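PDB 3KZX: HAD-superfamily hydrolase, subfamily IA, variant 1 from Ehrlichia chaffeensis, which probably hydrolyses 2-phosphoglycolate to glycolate and phosphate, as a phosphatase of the haloacid dehalogenase (HAD) superfamily. Local coordinates for residues A[41-46]-A[69-74]; A[31-36]-A[100-105]; A[108-113]-A[217-222]; A[125-130]-A[157-162]; A[181-186]-A[199-204]. All blocks are in the same frame, centred on the assembly; numbering follows the deposited sequence. Where two conformers were deposited one is given.

Contact 1: A[41-46]-A[69-74]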
# COMPACT_ATOMS: atom_id res chain seq x y z
N ILE A 41 12.16 2.14 -4.82
CA ILE A 41 13.32 2.90 -4.37
C ILE A 41 13.95 2.09 -3.24
O ILE A 41 13.29 1.79 -2.24
CB ILE A 41 12.93 4.36 -3.99
CG1 ILE A 41 12.55 5.12 -5.28
CG2 ILE A 41 14.06 5.06 -3.21
CD1 ILE A 41 12.68 6.68 -5.26
N ASN A 42 15.23 1.74 -3.42
CA ASN A 42 15.97 0.88 -2.50
C ASN A 42 15.48 -0.56 -2.67
O ASN A 42 15.27 -1.28 -1.68
CB ASN A 42 15.84 1.38 -1.03
CG ASN A 42 16.37 2.82 -0.85
OD1 ASN A 42 17.22 3.28 -1.63
ND2 ASN A 42 15.86 3.54 0.16
N ILE A 43 15.28 -0.97 -3.92
CA ILE A 43 14.96 -2.36 -4.25
C ILE A 43 16.02 -3.28 -3.63
O ILE A 43 17.22 -2.99 -3.73
CB ILE A 43 14.91 -2.59 -5.77
CG1 ILE A 43 13.69 -1.92 -6.37
CG2 ILE A 43 14.90 -4.09 -6.10
CD1 ILE A 43 13.65 -1.97 -7.92
N ASP A 44 15.59 -4.35 -2.95
CA ASP A 44 16.53 -5.35 -2.45
C ASP A 44 16.83 -6.30 -3.60
O ASP A 44 15.94 -6.97 -4.11
CB ASP A 44 15.96 -6.12 -1.25
CG ASP A 44 16.99 -7.03 -0.57
OD1 ASP A 44 16.71 -7.48 0.55
OD2 ASP A 44 18.07 -7.30 -1.16
N ARG A 45 18.10 -6.31 -4.03
CA ARG A 45 18.51 -7.11 -5.17
C ARG A 45 18.24 -8.59 -4.95
O ARG A 45 17.83 -9.28 -5.88
CB ARG A 45 20.00 -6.90 -5.49
CG ARG A 45 20.35 -5.50 -5.98
CD ARG A 45 21.85 -5.34 -6.27
NE ARG A 45 22.16 -4.01 -6.77
CZ ARG A 45 22.16 -2.91 -6.03
NH1 ARG A 45 21.86 -2.95 -4.73
NH2 ARG A 45 22.46 -1.74 -6.58
N THR A 46 18.45 -9.05 -3.72
CA THR A 46 18.24 -10.47 -3.38
C THR A 46 16.83 -10.87 -3.75
O THR A 46 16.63 -11.90 -4.39
CB THR A 46 18.51 -10.76 -1.91
OG1 THR A 46 19.83 -10.33 -1.59
CG2 THR A 46 18.42 -12.28 -1.63
N THR A 69 19.08 3.30 -10.64
CA THR A 69 18.98 2.88 -12.04
C THR A 69 18.33 1.53 -12.21
O THR A 69 17.86 1.21 -13.29
CB THR A 69 20.39 2.88 -12.68
OG1 THR A 69 20.89 4.21 -12.62
CG2 THR A 69 20.36 2.40 -14.14
N ILE A 70 18.31 0.74 -11.13
CA ILE A 70 17.77 -0.62 -11.15
C ILE A 70 16.40 -0.71 -11.81
O ILE A 70 16.21 -1.55 -12.69
CB ILE A 70 17.74 -1.28 -9.74
CG1 ILE A 70 19.16 -1.60 -9.26
CG2 ILE A 70 16.93 -2.57 -9.74
CD1 ILE A 70 19.84 -2.64 -10.10
N PRO A 71 15.45 0.16 -11.43
CA PRO A 71 14.12 0.03 -12.05
C PRO A 71 14.10 0.21 -13.56
O PRO A 71 13.52 -0.63 -14.27
CB PRO A 71 13.30 1.12 -11.35
CG PRO A 71 14.05 1.40 -10.07
CD PRO A 71 15.48 1.22 -10.41
N LYS A 72 14.74 1.27 -14.08
CA LYS A 72 14.77 1.48 -15.54
C LYS A 72 15.51 0.36 -16.22
O LYS A 72 15.11 -0.11 -17.28
CB LYS A 72 15.37 2.82 -15.94
CG LYS A 72 14.28 3.91 -16.06
CD LYS A 72 14.85 5.32 -16.25
CE LYS A 72 13.76 6.40 -16.05
NZ LYS A 72 13.22 6.91 -17.33
N TYR A 73 16.58 -0.09 -15.61
CA TYR A 73 17.30 -1.23 -16.17
C TYR A 73 16.41 -2.47 -16.27
O TYR A 73 16.39 -3.13 -17.32
CB TYR A 73 18.54 -1.54 -15.33
CG TYR A 73 19.44 -2.56 -15.93
CD1 TYR A 73 20.44 -2.19 -16.82
CD2 TYR A 73 19.34 -3.89 -15.58
CE1 TYR A 73 21.31 -3.14 -17.36
CE2 TYR A 73 20.18 -4.84 -16.11
CZ TYR A 73 21.16 -4.47 -16.98
OH TYR A 73 21.99 -5.43 -17.51
N LEU A 74 15.72 -2.82 -15.19
CA LEU A 74 14.85 -4.01 -15.18
C LEU A 74 13.70 -3.88 -16.19
O LEU A 74 13.35 -4.84 -16.87
CB LEU A 74 14.27 -4.25 -13.78
CG LEU A 74 15.25 -4.69 -12.69
CD1 LEU A 74 14.58 -4.74 -11.31
CD2 LEU A 74 15.90 -6.01 -13.02
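Arg45 lays its guanidinium beside Ile70, with NH2 4.3 Å from CG1 of that residue, and each of its three nitrogens donates to the loop just before helix 70-78: NE to the carbonyl of Leu62, NH2 to that of Ile65 and NH1 to Asn67 OD1. Those bonds fix the rotation of the planar group, which meets Ile70 at an oblique angle. With CG to NE fully extended, Arg45 reaches from the first turn of helix 45-54 to the loop before helix 70-78.

The rest of the contact is apolar and centres on one methyl group. CG1 of Ile43 lies beside its backbone N (chi1 -71°) and the chain then runs on extended, so CD1 is carried out toward helix 70-78. There it sits 3.8 Å from Ile70 CG2 and 4.0 Å from Pro71 CG, and more loosely 4.5 Å from Leu74 CD1. Ile43 and Pro71 pass one another pointing in opposite directions. Next along the chain, Asp44 serves as N-cap of helix 45-54, its OD2 accepting from Thr46 N at 3.1 Å from above the carboxylate plane.

Both segments belong to the helical cap expected of a subfamily IA member. Phe48 of helix 45-54 touches Ile43 and Leu74, while helix 82-95 supplies Tyr89 against Ile43 and Trp82 against Leu74, joining three helices at this point.

Contact 2: A[31-36]-A[100-105]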
# COMPACT_ATOMS: atom_id res chain seq x y z
N ASP A 31 -3.58 1.17 1.95
CA ASP A 31 -2.73 0.02 1.70
C ASP A 31 -1.29 0.45 1.94
O ASP A 31 -0.99 1.66 2.00
CB ASP A 31 -2.92 -0.42 0.26
CG ASP A 31 -2.46 -1.88 0.01
OD1 ASP A 31 -1.91 -2.53 0.92
OD2 ASP A 31 -2.68 -2.35 -1.12
N TRP A 32 -0.40 -0.53 2.09
CA TRP A 32 0.98 -0.29 2.41
C TRP A 32 1.83 -0.27 1.11
O TRP A 32 2.16 0.79 0.57
CB TRP A 32 1.44 -1.34 3.45
CG TRP A 32 2.80 -1.19 3.97
CD1 TRP A 32 3.85 -2.04 3.75
CD2 TRP A 32 3.31 -0.11 4.76
NE1 TRP A 32 4.97 -1.56 4.37
CE2 TRP A 32 4.67 -0.39 5.00
CE3 TRP A 32 2.76 1.06 5.29
CZ2 TRP A 32 5.48 0.46 5.76
CZ3 TRP A 32 3.57 1.90 6.04
CH2 TRP A 32 4.92 1.59 6.27
N TYR A 33 2.12 -1.44 0.56
CA TYR A 33 3.00 -1.51 -0.60
C TYR A 33 2.33 -0.87 -1.83
O TYR A 33 1.20 -1.19 -2.14
CB TYR A 33 3.35 -2.95 -0.94
CG TYR A 33 4.38 -3.62 -0.03
CD1 TYR A 33 5.48 -2.92 0.48
CD2 TYR A 33 4.28 -4.95 0.26
CE1 TYR A 33 6.40 -3.54 1.29
CE2 TYR A 33 5.22 -5.61 1.05
CZ TYR A 33 6.26 -4.90 1.58
OH TYR A 33 7.19 -5.58 2.34
N ASN A 34 3.05 0.03 -2.51
CA ASN A 34 2.58 0.70 -3.73
C ASN A 34 1.44 1.72 -3.53
O ASN A 34 0.91 2.28 -4.50
CB ASN A 34 2.29 -0.33 -4.82
CG ASN A 34 3.48 -1.26 -5.01
OD1 ASN A 34 4.57 -0.82 -5.37
ND2 ASN A 34 3.29 -2.54 -4.72
N THR A 35 1.13 2.00 -2.27
CA THR A 35 0.25 3.10 -1.88
C THR A 35 1.09 3.99 -0.96
O THR A 35 1.78 4.92 -1.42
CB THR A 35 -1.08 2.56 -1.27
OG1 THR A 35 -1.72 1.73 -2.26
CG2 THR A 35 -2.03 3.73 -0.86
N LEU A 36 1.09 3.71 0.34
CA LEU A 36 1.98 4.49 1.21
C LEU A 36 3.48 4.36 0.83
O LEU A 36 4.22 5.34 0.88
CB LEU A 36 1.77 4.18 2.70
CG LEU A 36 0.46 4.67 3.35
CD1 LEU A 36 0.25 4.00 4.74
CD2 LEU A 36 0.41 6.23 3.43
N ASP A 100 12.52 -4.49 5.09
CA ASP A 100 12.55 -3.56 3.97
C ASP A 100 13.38 -2.30 4.30
O ASP A 100 13.55 -1.96 5.45
CB ASP A 100 11.10 -3.13 3.63
CG ASP A 100 10.24 -4.27 3.04
OD1 ASP A 100 10.76 -5.14 2.32
OD2 ASP A 100 9.02 -4.28 3.30
N ASN A 101 13.84 -1.59 3.29
CA ASN A 101 14.47 -0.27 3.47
C ASN A 101 13.75 0.77 2.62
O ASN A 101 14.35 1.76 2.19
CB ASN A 101 15.97 -0.31 3.08
N PHE A 102 12.46 0.54 2.35
CA PHE A 102 11.70 1.36 1.40
C PHE A 102 11.37 2.71 1.98
O PHE A 102 11.20 2.88 3.20
CB PHE A 102 10.37 0.70 1.01
CG PHE A 102 10.50 -0.58 0.27
CD1 PHE A 102 11.35 -0.70 -0.83
CD2 PHE A 102 9.71 -1.67 0.62
CE1 PHE A 102 11.44 -1.89 -1.50
CE2 PHE A 102 9.80 -2.86 -0.06
CZ PHE A 102 10.67 -2.97 -1.14
N MET A 103 11.20 3.66 1.08
CA MET A 103 10.79 4.98 1.46
C MET A 103 9.30 5.11 1.17
O MET A 103 8.78 4.41 0.34
CB MET A 103 11.62 5.99 0.71
CG MET A 103 13.11 5.78 0.97
SD MET A 103 13.53 5.97 2.72
CE MET A 103 13.59 4.30 3.35
N LEU A 104 8.64 5.98 1.91
CA LEU A 104 7.28 6.36 1.63
C LEU A 104 7.19 7.15 0.31
O LEU A 104 8.15 7.81 -0.12
CB LEU A 104 6.75 7.21 2.79
CG LEU A 104 6.54 6.57 4.16
CD1 LEU A 104 6.27 7.67 5.26
CD2 LEU A 104 5.38 5.62 4.14
N ASN A 105 6.05 7.04 -0.35
CA ASN A 105 5.78 7.86 -1.49
C ASN A 105 5.67 9.32 -1.08
O ASN A 105 5.32 9.63 0.05
CB ASN A 105 4.50 7.41 -2.20
CG ASN A 105 4.78 6.35 -3.24
OD1 ASN A 105 5.65 6.54 -4.07
ND2 ASN A 105 4.04 5.24 -3.20
O HOH W 1 7.83 -1.79 4.04
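Tyr33 and Asp100 approach from opposite directions, the carboxylate oxygen OD2 lying at the edge of the phenol ring and near its plane, with the two planes 64° apart. OH to OD2 measures 2.4 Å, a hydrogen bond whose length is too short to be trusted literally; Lys128 NZ also bonds to this hydroxyl. Phe102 stands across Tyr33 at about a right angle, CE2 being 3.7 Å from Tyr33 CE1. Over one face of the Tyr33 ring lies CD1 of Trp32, and the indole NE1 donates to a water that in turn donates a hydrogen bond to Asp100 OD2.

Helix 32-36, with its wide pi-type turn, follows strand 27-30 after Asp31, as the squiggle does in HAD enzymes, and the short pair of strands 37-38 and 103-104 fits the flap that leads to the cap.

Asn105 is turned so that its amide plane contains the acceptor: ND2 donates to Thr35 O at 2.9 Å, nearly straight at 170°. Its backbone N bonds to Leu36 O at 2.8 Å, and Leu104 CD2 packs 4.1 Å from Leu36 CB.

Contact 3: A[108-113]-A[217-222]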
# COMPACT_ATOMS: atom_id res chain seq x y z
N ALA A 108 3.09 11.36 1.57
CA ALA A 108 2.41 10.41 2.46
C ALA A 108 2.40 10.89 3.90
O ALA A 108 1.32 10.96 4.53
CB ALA A 108 3.08 9.00 2.38
N ILE A 109 3.58 11.23 4.45
CA ILE A 109 3.64 11.72 5.83
C ILE A 109 2.80 12.98 6.04
O ILE A 109 2.11 13.11 7.05
CB ILE A 109 5.08 12.02 6.32
CG1 ILE A 109 5.75 10.74 6.78
CG2 ILE A 109 5.04 12.98 7.55
CD1 ILE A 109 5.70 10.58 8.29
N GLU A 110 2.87 13.93 5.10
CA GLU A 110 2.04 15.14 5.21
C GLU A 110 0.55 14.83 5.30
O GLU A 110 -0.17 15.45 6.09
CB GLU A 110 2.31 16.11 4.07
CG GLU A 110 3.65 16.76 4.22
CD GLU A 110 4.26 17.21 2.93
OE1 GLU A 110 5.11 16.47 2.38
OE2 GLU A 110 3.90 18.32 2.50
N LEU A 111 0.10 13.84 4.51
CA LEU A 111 -1.29 13.42 4.57
C LEU A 111 -1.66 12.72 5.87
O LEU A 111 -2.69 13.04 6.52
CB LEU A 111 -1.61 12.52 3.35
CG LEU A 111 -2.96 11.86 3.39
CD1 LEU A 111 -4.06 12.93 3.43
CD2 LEU A 111 -3.14 10.89 2.17
N LEU A 112 -0.83 11.77 6.32
CA LEU A 112 -1.09 11.14 7.60
C LEU A 112 -1.18 12.18 8.70
O LEU A 112 -2.09 12.13 9.55
CB LEU A 112 -0.01 10.09 7.94
CG LEU A 112 0.16 8.92 6.94
CD1 LEU A 112 1.38 8.10 7.29
CD2 LEU A 112 -1.06 8.00 6.91
N ASP A 113 -0.25 13.13 8.68
CA ASP A 113 -0.19 14.10 9.75
C ASP A 113 -1.39 15.05 9.71
O ASP A 113 -1.92 15.41 10.75
CB ASP A 113 1.14 14.86 9.73
CG ASP A 113 1.53 15.32 11.11
OD1 ASP A 113 1.81 14.46 12.00
OD2 ASP A 113 1.49 16.54 11.31
N ASN A 217 -1.11 11.26 -6.72
CA ASN A 217 -0.17 11.53 -5.64
C ASN A 217 -0.89 11.95 -4.37
O ASN A 217 -2.06 12.33 -4.41
CB ASN A 217 0.82 12.59 -6.08
CG ASN A 217 0.16 13.90 -6.35
OD1 ASN A 217 -0.36 14.51 -5.44
ND2 ASN A 217 0.12 14.32 -7.61
N PHE A 218 -0.17 11.89 -3.25
CA PHE A 218 -0.76 12.17 -1.96
C PHE A 218 -0.98 13.65 -1.68
O PHE A 218 -1.77 13.99 -0.80
CB PHE A 218 0.10 11.56 -0.86
CG PHE A 218 -0.06 10.09 -0.73
CD1 PHE A 218 -1.31 9.53 -0.48
CD2 PHE A 218 1.03 9.26 -0.83
CE1 PHE A 218 -1.45 8.16 -0.36
CE2 PHE A 218 0.87 7.92 -0.73
CZ PHE A 218 -0.36 7.36 -0.49
N TYR A 219 -0.32 14.53 -2.43
CA TYR A 219 -0.56 15.98 -2.25
C TYR A 219 -1.99 16.34 -2.70
O TYR A 219 -2.73 17.04 -2.02
CB TYR A 219 0.49 16.83 -3.00
CG TYR A 219 1.96 16.50 -2.77
CD1 TYR A 219 2.60 16.82 -1.57
CD2 TYR A 219 2.72 15.92 -3.78
CE1 TYR A 219 3.97 16.54 -1.38
CE2 TYR A 219 4.08 15.64 -3.60
CZ TYR A 219 4.69 15.95 -2.40
OH TYR A 219 6.04 15.66 -2.24
N ASP A 220 -2.41 15.80 -3.85
CA ASP A 220 -3.75 16.02 -4.36
C ASP A 220 -4.82 15.38 -3.47
O ASP A 220 -5.87 15.99 -3.26
CB ASP A 220 -3.89 15.51 -5.81
CG ASP A 220 -3.02 16.30 -6.81
OD1 ASP A 220 -2.75 17.50 -6.59
OD2 ASP A 220 -2.62 15.73 -7.84
N ILE A 221 -4.51 14.22 -2.89
CA ILE A 221 -5.47 13.57 -2.00
C ILE A 221 -5.62 14.40 -0.74
O ILE A 221 -6.74 14.62 -0.27
CB ILE A 221 -5.05 12.16 -1.62
CG1 ILE A 221 -5.09 11.24 -2.86
CG2 ILE A 221 -5.93 11.63 -0.45
CD1 ILE A 221 -4.48 9.82 -2.65
N ARG A 222 -4.49 14.90 -0.21
CA ARG A 222 -4.53 15.76 0.98
C ARG A 222 -5.36 17.03 0.72
O ARG A 222 -6.19 17.41 1.55
CB ARG A 222 -3.14 16.11 1.46
CG ARG A 222 -3.12 16.92 2.77
CD ARG A 222 -1.70 17.34 3.07
NE ARG A 222 -1.59 18.37 4.10
CZ ARG A 222 -1.75 19.68 3.90
NH1 ARG A 222 -2.02 20.18 2.69
NH2 ARG A 222 -1.63 20.50 4.92
O HOH W 2 6.64 16.10 0.35
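Leu111 and Phe218 form the apolar heart of this helix pair, crossing at about a right angle with Leu111 CD2 3.5 Å from Phe218 CD1. The leucine has CG anti to its backbone N (chi1 172°), which sends its two methyls to different partners: CD2 also reaches Ile221 CG2 at 3.9 Å, while CD1 lies against the backbone of Arg222, 3.8 Å from CA. From the same side of the ring plane, Ala108 CB comes within 3.8 Å of Phe218 CD2. The axes of segments 108-113 and 218-222 come within 8.8 Å and run in the same direction, 20° apart.

Polar contacts belong to the outer side. Glu110 OE1 and Tyr219 OH share one water, 2.6 Å from OE1 and 2.7 Å from OH, the water lying at the edge of the phenol ring and in its plane. Arg222 extends alongside helix 108-117, its NE bonded to Thr114 OG1.

Capping is local to the second helix: Asn217 OD1 accepts from Asp220 N at 2.9 Å, and ND2 returns a weak bond to Asp220 OD2.

Phe218 also stacks on Tyr203 and touches Phe30, and Leu111 touches Phe30 as well, placing both helices against one face of the central sheet. No direct hydrogen bond ties these two segments; they meet through apolar packing on the sheet side and a water bridge at the exposed rim.

Contact 4: A[125-130]-A[157-162]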
# COMPACT_ATOMS: atom_id res chain seq x y z
N VAL A 125 -4.75 -1.64 5.80
CA VAL A 125 -5.18 -2.97 5.38
C VAL A 125 -4.33 -3.44 4.18
O VAL A 125 -4.41 -2.85 3.11
CB VAL A 125 -6.66 -3.01 5.05
CG1 VAL A 125 -7.10 -4.42 4.55
CG2 VAL A 125 -7.47 -2.62 6.28
N SER A 126 -3.54 -4.50 4.41
CA SER A 126 -2.51 -4.99 3.53
C SER A 126 -2.52 -6.51 3.48
O SER A 126 -2.89 -7.16 4.48
CB SER A 126 -1.14 -4.52 4.05
OG SER A 126 -0.08 -5.07 3.28
N ASN A 127 -2.10 -7.09 2.35
CA ASN A 127 -1.86 -8.52 2.25
C ASN A 127 -0.44 -8.96 2.68
O ASN A 127 -0.14 -10.15 2.68
CB ASN A 127 -2.19 -9.05 0.85
CG ASN A 127 -3.70 -9.18 0.62
OD1 ASN A 127 -4.54 -8.87 1.50
ND2 ASN A 127 -4.06 -9.66 -0.60
N LYS A 128 0.39 -8.01 3.07
CA LYS A 128 1.64 -8.35 3.72
C LYS A 128 1.37 -9.07 5.04
O LYS A 128 0.43 -8.74 5.77
CB LYS A 128 2.50 -7.13 3.96
CG LYS A 128 3.86 -7.40 4.54
CD LYS A 128 4.66 -6.13 4.69
CE LYS A 128 5.98 -6.36 5.35
NZ LYS A 128 6.85 -7.30 4.57
N ASN A 129 2.23 -10.03 5.38
CA ASN A 129 2.13 -10.69 6.69
C ASN A 129 1.98 -9.67 7.81
O ASN A 129 2.78 -8.75 7.91
CB ASN A 129 3.40 -11.51 6.94
CG ASN A 129 3.36 -12.20 8.24
OD1 ASN A 129 3.86 -11.68 9.23
ND2 ASN A 129 2.67 -13.35 8.29
N GLY A 130 0.96 -9.84 8.65
CA GLY A 130 0.66 -8.86 9.69
C GLY A 130 1.80 -8.52 10.62
O GLY A 130 2.02 -7.35 10.96
N THR A 157 -9.16 -14.41 5.78
CA THR A 157 -9.02 -14.20 4.34
C THR A 157 -8.10 -13.00 4.04
O THR A 157 -7.56 -12.35 4.95
CB THR A 157 -10.43 -14.03 3.66
OG1 THR A 157 -11.12 -12.93 4.27
CG2 THR A 157 -11.28 -15.33 3.81
N ILE A 158 -7.89 -12.75 2.77
CA ILE A 158 -7.06 -11.61 2.32
C ILE A 158 -7.86 -10.84 1.26
O ILE A 158 -8.85 -11.35 0.76
CB ILE A 158 -5.68 -12.09 1.75
CG1 ILE A 158 -5.85 -13.16 0.68
CG2 ILE A 158 -4.77 -12.62 2.88
CD1 ILE A 158 -4.51 -13.59 -0.04
N LYS A 159 -7.43 -9.62 0.92
CA LYS A 159 -8.06 -8.85 -0.15
C LYS A 159 -7.90 -9.69 -1.39
O LYS A 159 -6.86 -10.38 -1.54
CB LYS A 159 -7.38 -7.47 -0.30
CG LYS A 159 -7.51 -6.57 0.96
CD LYS A 159 -6.69 -5.27 0.82
CE LYS A 159 -5.18 -5.52 0.70
NZ LYS A 159 -4.42 -4.25 0.47
N PRO A 160 -8.92 -9.70 -2.27
CA PRO A 160 -10.07 -8.77 -2.37
C PRO A 160 -11.29 -9.07 -1.47
O PRO A 160 -12.32 -8.40 -1.61
CB PRO A 160 -10.49 -8.90 -3.82
CG PRO A 160 -10.15 -10.31 -4.14
CD PRO A 160 -8.88 -10.62 -3.42
N SER A 161 -11.19 -10.04 -0.57
CA SER A 161 -12.26 -10.25 0.39
C SER A 161 -12.45 -8.94 1.15
O SER A 161 -11.46 -8.26 1.44
CB SER A 161 -11.92 -11.32 1.43
OG SER A 161 -12.88 -11.32 2.49
N PRO A 162 -13.70 -8.63 1.50
CA PRO A 162 -13.97 -7.49 2.38
C PRO A 162 -13.56 -7.68 3.84
O PRO A 162 -13.41 -6.69 4.57
CB PRO A 162 -15.48 -7.31 2.26
CG PRO A 162 -15.97 -8.68 2.05
CD PRO A 162 -14.95 -9.29 1.10
O HOH W 3 -2.03 -5.74 -0.25
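Around Asn127 the chain leaves strand 121-126 and turns a corner, bringing Asn127 CA to 6.0 Å from Ile158 CA in an irregular loop whose Lys159-Pro160 peptide is cis.

The Asn127 amide clasps the backbone of Lys159 at both ends. Its OD1 accepts from Lys159 N at 3.0 Å, in the carbonyl plane and on a lone pair, while ND2 donates to Lys159 O at 3.0 Å, with the acceptor in the amide plane. This pair of hydrogen bonds fixes the flip of the amide, and Ile158 CB packs 3.4 Å from OD1.

The Lys159 chain is bent at chi3 (-63°) and curls back past Asn127, CD resting on Val125 CG1 at 3.8 Å. Its NZ gives a hydrogen bond to Val125 O at 3.0 Å and another to a water, which is itself held by Asn127 N. Salt bridges to Asp31 and Asp189 complete its surroundings. Ser126 points away, its OG closing an ST turn with Lys128 N.

The position of this lysine is consistent with the conserved basic residue of HAD motif III. Asn127 holds the Lys159 backbone and so probably helps to position the side chain, whose ammonium group pairs with both carboxylates.

Contact 5: A[181-186]-A[199-204]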
# COMPACT_ATOMS: atom_id res chain seq x y z
N PHE A 181 -12.97 6.06 3.46
CA PHE A 181 -12.17 6.07 2.23
C PHE A 181 -11.09 5.00 2.31
O PHE A 181 -10.32 4.98 3.27
CB PHE A 181 -11.44 7.43 2.02
CG PHE A 181 -12.35 8.63 1.86
CD1 PHE A 181 -13.74 8.52 1.78
CD2 PHE A 181 -11.78 9.89 1.67
CE1 PHE A 181 -14.55 9.65 1.62
CE2 PHE A 181 -12.58 11.04 1.50
CZ PHE A 181 -13.95 10.92 1.47
N PHE A 182 -11.04 4.11 1.32
CA PHE A 182 -9.96 3.14 1.23
C PHE A 182 -9.06 3.54 0.07
O PHE A 182 -9.40 3.31 -1.09
CB PHE A 182 -10.49 1.69 1.05
CG PHE A 182 -9.40 0.60 1.13
CD1 PHE A 182 -9.74 -0.72 1.01
CD2 PHE A 182 -8.06 0.90 1.29
CE1 PHE A 182 -8.79 -1.73 1.03
CE2 PHE A 182 -7.08 -0.13 1.34
CZ PHE A 182 -7.48 -1.45 1.23
N ILE A 183 -7.91 4.14 0.43
CA ILE A 183 -6.88 4.55 -0.53
C ILE A 183 -5.96 3.39 -0.83
O ILE A 183 -5.31 2.85 0.03
CB ILE A 183 -6.07 5.78 -0.08
CG1 ILE A 183 -6.99 6.97 0.20
CG2 ILE A 183 -5.03 6.15 -1.20
CD1 ILE A 183 -6.34 8.09 1.07
N GLY A 184 -5.99 2.96 -2.08
CA GLY A 184 -5.26 1.80 -2.53
C GLY A 184 -4.96 1.87 -4.01
O GLY A 184 -5.65 2.53 -4.81
N ASP A 185 -3.92 1.17 -4.40
CA ASP A 185 -3.43 1.18 -5.78
C ASP A 185 -4.00 0.08 -6.64
O ASP A 185 -4.05 0.23 -7.87
CB ASP A 185 -1.91 1.08 -5.83
CG ASP A 185 -1.42 -0.24 -5.32
OD1 ASP A 185 -1.53 -0.44 -4.11
OD2 ASP A 185 -0.97 -1.07 -6.12
N SER A 186 -4.44 -1.01 -6.02
CA SER A 186 -4.76 -2.23 -6.74
C SER A 186 -6.24 -2.46 -6.95
O SER A 186 -7.09 -1.94 -6.23
CB SER A 186 -4.19 -3.46 -6.01
OG SER A 186 -4.84 -3.64 -4.77
N LEU A 199 -15.76 3.47 0.36
CA LEU A 199 -15.45 4.22 -0.84
C LEU A 199 -14.01 3.96 -1.23
O LEU A 199 -13.07 4.41 -0.54
CB LEU A 199 -15.62 5.74 -0.63
CG LEU A 199 -15.57 6.58 -1.90
CD1 LEU A 199 -16.84 6.34 -2.73
CD2 LEU A 199 -15.38 8.09 -1.55
N PRO A 200 -13.82 3.34 -2.39
CA PRO A 200 -12.46 3.24 -2.90
C PRO A 200 -11.95 4.55 -3.46
O PRO A 200 -12.70 5.26 -4.11
CB PRO A 200 -12.59 2.20 -4.00
CG PRO A 200 -13.98 2.40 -4.53
CD PRO A 200 -14.82 2.87 -3.35
N ILE A 201 -10.70 4.87 -3.19
CA ILE A 201 -9.97 5.92 -3.91
C ILE A 201 -8.70 5.26 -4.51
O ILE A 201 -7.87 4.73 -3.78
CB ILE A 201 -9.60 7.08 -2.99
CG1 ILE A 201 -10.86 7.65 -2.35
CG2 ILE A 201 -8.86 8.18 -3.78
CD1 ILE A 201 -10.61 8.87 -1.46
N LYS A 202 -8.60 5.25 -5.84
CA LYS A 202 -7.44 4.64 -6.51
C LYS A 202 -6.27 5.60 -6.47
O LYS A 202 -6.39 6.79 -6.88
CB LYS A 202 -7.76 4.25 -7.95
CG LYS A 202 -6.60 3.51 -8.68
CD LYS A 202 -6.94 3.20 -10.11
CE LYS A 202 -6.43 4.26 -11.13
NZ LYS A 202 -4.92 4.22 -11.38
N TYR A 203 -5.14 5.09 -5.99
CA TYR A 203 -3.88 5.81 -5.94
C TYR A 203 -2.96 5.29 -7.05
O TYR A 203 -2.81 4.07 -7.25
CB TYR A 203 -3.21 5.56 -4.58
CG TYR A 203 -1.85 6.16 -4.47
CD1 TYR A 203 -1.69 7.52 -4.11
CD2 TYR A 203 -0.72 5.42 -4.75
CE1 TYR A 203 -0.45 8.10 -4.02
CE2 TYR A 203 0.56 6.00 -4.69
CZ TYR A 203 0.69 7.34 -4.32
OH TYR A 203 1.94 7.91 -4.23
N GLY A 204 -2.33 6.19 -7.77
CA GLY A 204 -1.22 5.80 -8.65
C GLY A 204 -1.67 5.75 -10.08
O GLY A 204 -2.44 6.60 -10.51
O HOH W 4 -3.11 2.39 -9.22
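Two methyls approach the Phe181 ring obliquely from the same side of its plane: Ile201 CD1 lies 3.5 Å from Phe181 CD2, and Leu199 CD2 lies 3.6 Å from Phe181 CE1. Ile183 continues the same side of the sheet, lying beside Ile201 and pointing the same way, with CG2 3.9 Å from Tyr203 CB. Phe182 emerges on the opposite face and its ring leads off toward Lys159 and helix 187-195.

These are the two parallel strands of a beta-alpha-beta unit in the Rossmann-like HAD core, crossing over through that helix. Four hydrogen bonds join them, from Phe182 N to Leu199 O at 2.8 Å through to Tyr203 N to Gly184 O at 2.9 Å.

At the C-terminal end a water donates to both Asp185 O and Tyr203 O, at 2.7 and 2.6 Å. Backbone bonding thus sets the strand register and the side chains of Phe181, Ile183, Leu199 and Ile201 pack together on one face, while water takes over where the strands end.

Contact 5 lies largely in the sheet core, held by regular backbone bonds, and contact 3 covers one face of that sheet with two helices, the two contacts touching through side-chain packing. Contact 4 reaches the same sheet at strand 121-126, but its chemistry is polar and meets contact 2 at the Asp31 to Lys159 salt bridge. Contact 2 occupies the middle of the molecule, touching contacts 3, 4 and 5 on one side and contact 1 through Asn42 and Asn101 on the other. Contact 1 lies farthest out, in the helical cap, yet is buried and mostly apolar; contact 3, by contrast, has a solvent-facing rim.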